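Local coordinates for carbohydrate binding protein, putative, cpb33A (Cellvibrio japonicus, PDB 5FJQ) that is a copper-dependent lytic polysaccharide monooxygenase important for efficient utilization of chitin, the chain here being its catalytic domain of the AA10 family, at residues 98-103 with 167-172. Sequence-based numbering, arbitrary orientation.
Sequences AAHKTK and AAEGFY. With CU (copper (II) ion), chain D.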
ATOM      1  N   ALA A  98     -16.203   0.347   0.372  1.00 20.79           N
ATOM      2  CA  ALA A  98     -17.139   1.025  -0.481  1.00 21.55           C
ATOM      3  C   ALA A  98     -16.597   0.938  -1.904  1.00 25.10           C
ATOM      4  O   ALA A  98     -15.587   1.571  -2.206  1.00 27.22           O
ATOM      5  CB  ALA A  98     -17.309   2.483  -0.040  1.00 22.73           C
ATOM      6  N   ALA A  99     -17.314   0.249  -2.785  1.00 23.36           N
ATOM      7  CA  ALA A  99     -16.932   0.131  -4.206  1.00 23.32           C
ATOM      8  C   ALA A  99     -16.953   1.471  -4.962  1.00 25.70           C
ATOM      9  O   ALA A  99     -17.658   2.392  -4.570  1.00 26.41           O
ATOM     10  CB  ALA A  99     -17.824  -0.861  -4.885  1.00 24.42           C
ATOM     11  N   HIS A 100     -16.159   1.573  -6.030  1.00 23.29           N
ATOM     12  CA  HIS A 100     -16.119   2.753  -6.857  1.00 20.62           C
ATOM     13  C   HIS A 100     -15.864   2.309  -8.305  1.00 22.02           C
ATOM     14  O   HIS A 100     -15.388   1.169  -8.541  1.00 16.80           O
ATOM     15  CB  HIS A 100     -15.055   3.734  -6.382  1.00 18.55           C
ATOM     16  CG  HIS A 100     -15.300   4.297  -5.010  1.00 16.86           C
ATOM     17  ND1 HIS A 100     -16.486   4.897  -4.660  1.00 17.14           N
ATOM     18  CD2 HIS A 100     -14.516   4.347  -3.908  1.00 15.08           C
ATOM     19  CE1 HIS A 100     -16.413   5.334  -3.406  1.00 15.86           C
ATOM     20  NE2 HIS A 100     -15.235   4.985  -2.921  1.00 15.54           N
ATOM     21  N   LYS A 101     -16.206   3.189  -9.271  1.00 22.87           N
ATOM     22  CA  LYS A 101     -15.806   2.973 -10.671  1.00 23.00           C
ATOM     23  C   LYS A 101     -14.307   3.244 -10.667  1.00 22.52           C
ATOM     24  O   LYS A 101     -13.865   4.107  -9.954  1.00 19.35           O
ATOM     25  CB  LYS A 101     -16.571   3.881 -11.648  1.00 26.47           C
ATOM     26  CG  LYS A 101     -18.073   3.853 -11.457  1.00 26.04           C
ATOM     27  CD  LYS A 101     -18.805   4.070 -12.766  1.00 30.63           C
ATOM     28  CE  LYS A 101     -20.219   3.479 -12.749  1.00 32.90           C
ATOM     29  NZ  LYS A 101     -20.214   2.019 -13.084  1.00 36.08           N
ATOM     30  N   THR A 102     -13.544   2.430 -11.400  1.00 20.44           N
ATOM     31  CA  THR A 102     -12.058   2.351 -11.294  1.00 20.31           C
ATOM     32  C   THR A 102     -11.440   2.694 -12.645  1.00 19.67           C
ATOM     33  O   THR A 102     -11.798   2.094 -13.674  1.00 22.78           O
ATOM     34  CB  THR A 102     -11.619   0.919 -10.886  1.00 19.73           C
ATOM     35  OG1 THR A 102     -12.122   0.658  -9.566  1.00 21.84           O
ATOM     36  CG2 THR A 102     -10.116   0.750 -10.876  1.00 17.33           C
ATOM     37  N   LYS A 103     -10.500   3.637 -12.620  1.00 23.34           N
ATOM     38  CA  LYS A 103      -9.606   3.904 -13.749  1.00 19.31           C
ATOM     39  C   LYS A 103      -8.539   2.805 -13.785  1.00 19.76           C
ATOM     40  O   LYS A 103      -8.221   2.230 -14.863  1.00 16.21           O
ATOM     41  CB  LYS A 103      -9.000   5.295 -13.617  1.00 23.09           C
ATOM     42  CG  LYS A 103      -8.292   5.769 -14.873  1.00 25.33           C
ATOM     43  CD  LYS A 103      -9.270   6.017 -16.004  1.00 29.79           C
ATOM     44  CE  LYS A 103      -9.528   7.500 -16.198  1.00 34.43           C
ATOM     45  NZ  LYS A 103     -10.718   7.736 -17.060  1.00 37.20           N
ATOM     46  N   ALA A 167     -15.756   9.881  -9.522  1.00 24.80           N
ATOM     47  CA  ALA A 167     -15.112  10.926  -8.729  1.00 24.75           C
ATOM     48  C   ALA A 167     -13.602  10.677  -8.719  1.00 23.85           C
ATOM     49  O   ALA A 167     -13.141   9.526  -8.936  1.00 20.90           O
ATOM     50  CB  ALA A 167     -15.640  10.968  -7.296  1.00 24.83           C
ATOM     51  N   ALA A 168     -12.856  11.760  -8.497  1.00 20.81           N
ATOM     52  CA  ALA A 168     -11.398  11.749  -8.444  1.00 18.76           C
ATOM     53  C   ALA A 168     -11.004  11.401  -7.015  1.00 17.28           C
ATOM     54  O   ALA A 168     -11.403  12.049  -6.075  1.00 18.16           O
ATOM     55  CB  ALA A 168     -10.835  13.108  -8.836  1.00 20.27           C
ATOM     56  N   GLU A 169     -10.273  10.343  -6.822  1.00 18.84           N
ATOM     57  CA  GLU A 169      -9.827   9.980  -5.483  1.00 17.76           C
ATOM     58  C   GLU A 169      -8.839   8.853  -5.680  1.00 16.17           C
ATOM     59  O   GLU A 169      -8.923   8.071  -6.679  1.00 15.14           O
ATOM     60  CB  GLU A 169     -11.001   9.546  -4.572  1.00 18.75           C
ATOM     61  CG  GLU A 169     -10.685   9.480  -3.091  1.00 19.06           C
ATOM     62  CD  GLU A 169     -11.913   9.066  -2.255  1.00 22.70           C
ATOM     63  OE1 GLU A 169     -12.812   8.452  -2.828  1.00 21.76           O
ATOM     64  OE2 GLU A 169     -12.019   9.404  -1.044  1.00 26.39           O
ATOM     65  N   GLY A 170      -7.877   8.800  -4.758  1.00 16.35           N
ATOM     66  CA  GLY A 170      -6.793   7.807  -4.780  1.00 15.56           C
ATOM     67  C   GLY A 170      -6.786   7.064  -3.448  1.00 14.35           C
ATOM     68  O   GLY A 170      -7.050   7.688  -2.385  1.00 12.53           O
ATOM     69  N   PHE A 171      -6.543   5.749  -3.500  1.00 13.75           N
ATOM     70  CA  PHE A 171      -6.237   4.934  -2.312  1.00 14.25           C
ATOM     71  C   PHE A 171      -4.874   4.235  -2.430  1.00 14.55           C
ATOM     72  O   PHE A 171      -4.506   3.686  -3.515  1.00 11.93           O
ATOM     73  CB  PHE A 171      -7.359   3.865  -2.060  1.00 15.47           C
ATOM     74  CG  PHE A 171      -8.705   4.457  -1.968  1.00 16.20           C
ATOM     75  CD1 PHE A 171      -9.178   4.962  -0.719  1.00 17.46           C
ATOM     76  CD2 PHE A 171      -9.458   4.664  -3.112  1.00 17.13           C
ATOM     77  CE1 PHE A 171     -10.420   5.599  -0.632  1.00 17.73           C
ATOM     78  CE2 PHE A 171     -10.695   5.332  -3.035  1.00 18.81           C
ATOM     79  CZ  PHE A 171     -11.188   5.784  -1.796  1.00 16.39           C
ATOM     80  N   TYR A 172      -4.150   4.220  -1.307  1.00 15.73           N
ATOM     81  CA  TYR A 172      -2.738   3.879  -1.330  1.00 16.81           C
ATOM     82  C   TYR A 172      -2.347   2.835  -0.304  1.00 18.76           C
ATOM     83  O   TYR A 172      -2.581   3.040   0.890  1.00 21.32           O
ATOM     84  CB  TYR A 172      -1.852   5.140  -1.226  1.00 16.13           C
ATOM     85  CG  TYR A 172      -2.285   6.193  -2.203  1.00 19.34           C
ATOM     86  CD1 TYR A 172      -3.279   7.143  -1.862  1.00 17.69           C
ATOM     87  CD2 TYR A 172      -1.685   6.278  -3.457  1.00 18.19           C
ATOM     88  CE1 TYR A 172      -3.692   8.082  -2.787  1.00 16.61           C
ATOM     89  CE2 TYR A 172      -2.079   7.247  -4.377  1.00 18.48           C
ATOM     90  CZ  TYR A 172      -3.086   8.148  -4.017  1.00 17.38           C
ATOM     91  OH  TYR A 172      -3.504   9.074  -4.908  1.00 17.90           O
TER
HETATM   92 CU    CU D1217     -14.366   5.123  -1.229  1.00 22.62          CU
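His100 and Phe171 meet beside a copper ion, their side chains crossing at roughly a right angle, with His100 CD2 4.0 Å from Phe171 CE2. His100 NE2 binds the copper at 1.9 Å. With chi1 at -64°, His100 CG lies anti to its carbonyl carbon, and the ring reaches from the loop ahead of strand 102-109 toward strand 169-178. Ala98 O lies over one imidazole face, 3.4 Å above the plane and displaced toward the rim, while Ala98 CB comes to 4.1 Å from the copper. From the strand, Phe171 sends its ring end toward the metal; Phe171 CZ, its nearest ring atom, lies 3.3 Å from the copper, too far for a metal bond. This is the histidine brace of lytic polysaccharide monooxygenases: His1, through its amino terminus and ring, completes the protein ligands begun by His100, and the phenylalanine beside the metal is the aromatic found at the axial position in many AA10 enzymes. Phe171 also meets the His1 ring edge-to-face and packs on Trp159, so it is wedged among aromatic neighbours. Glu169, two residues earlier on the same side of the strand, extends its chain toward the site. Its OE1 stays 4.0 Å from the copper and 4.2 Å from His100 NE2, while a salt bridge to Arg161 holds that oxygen.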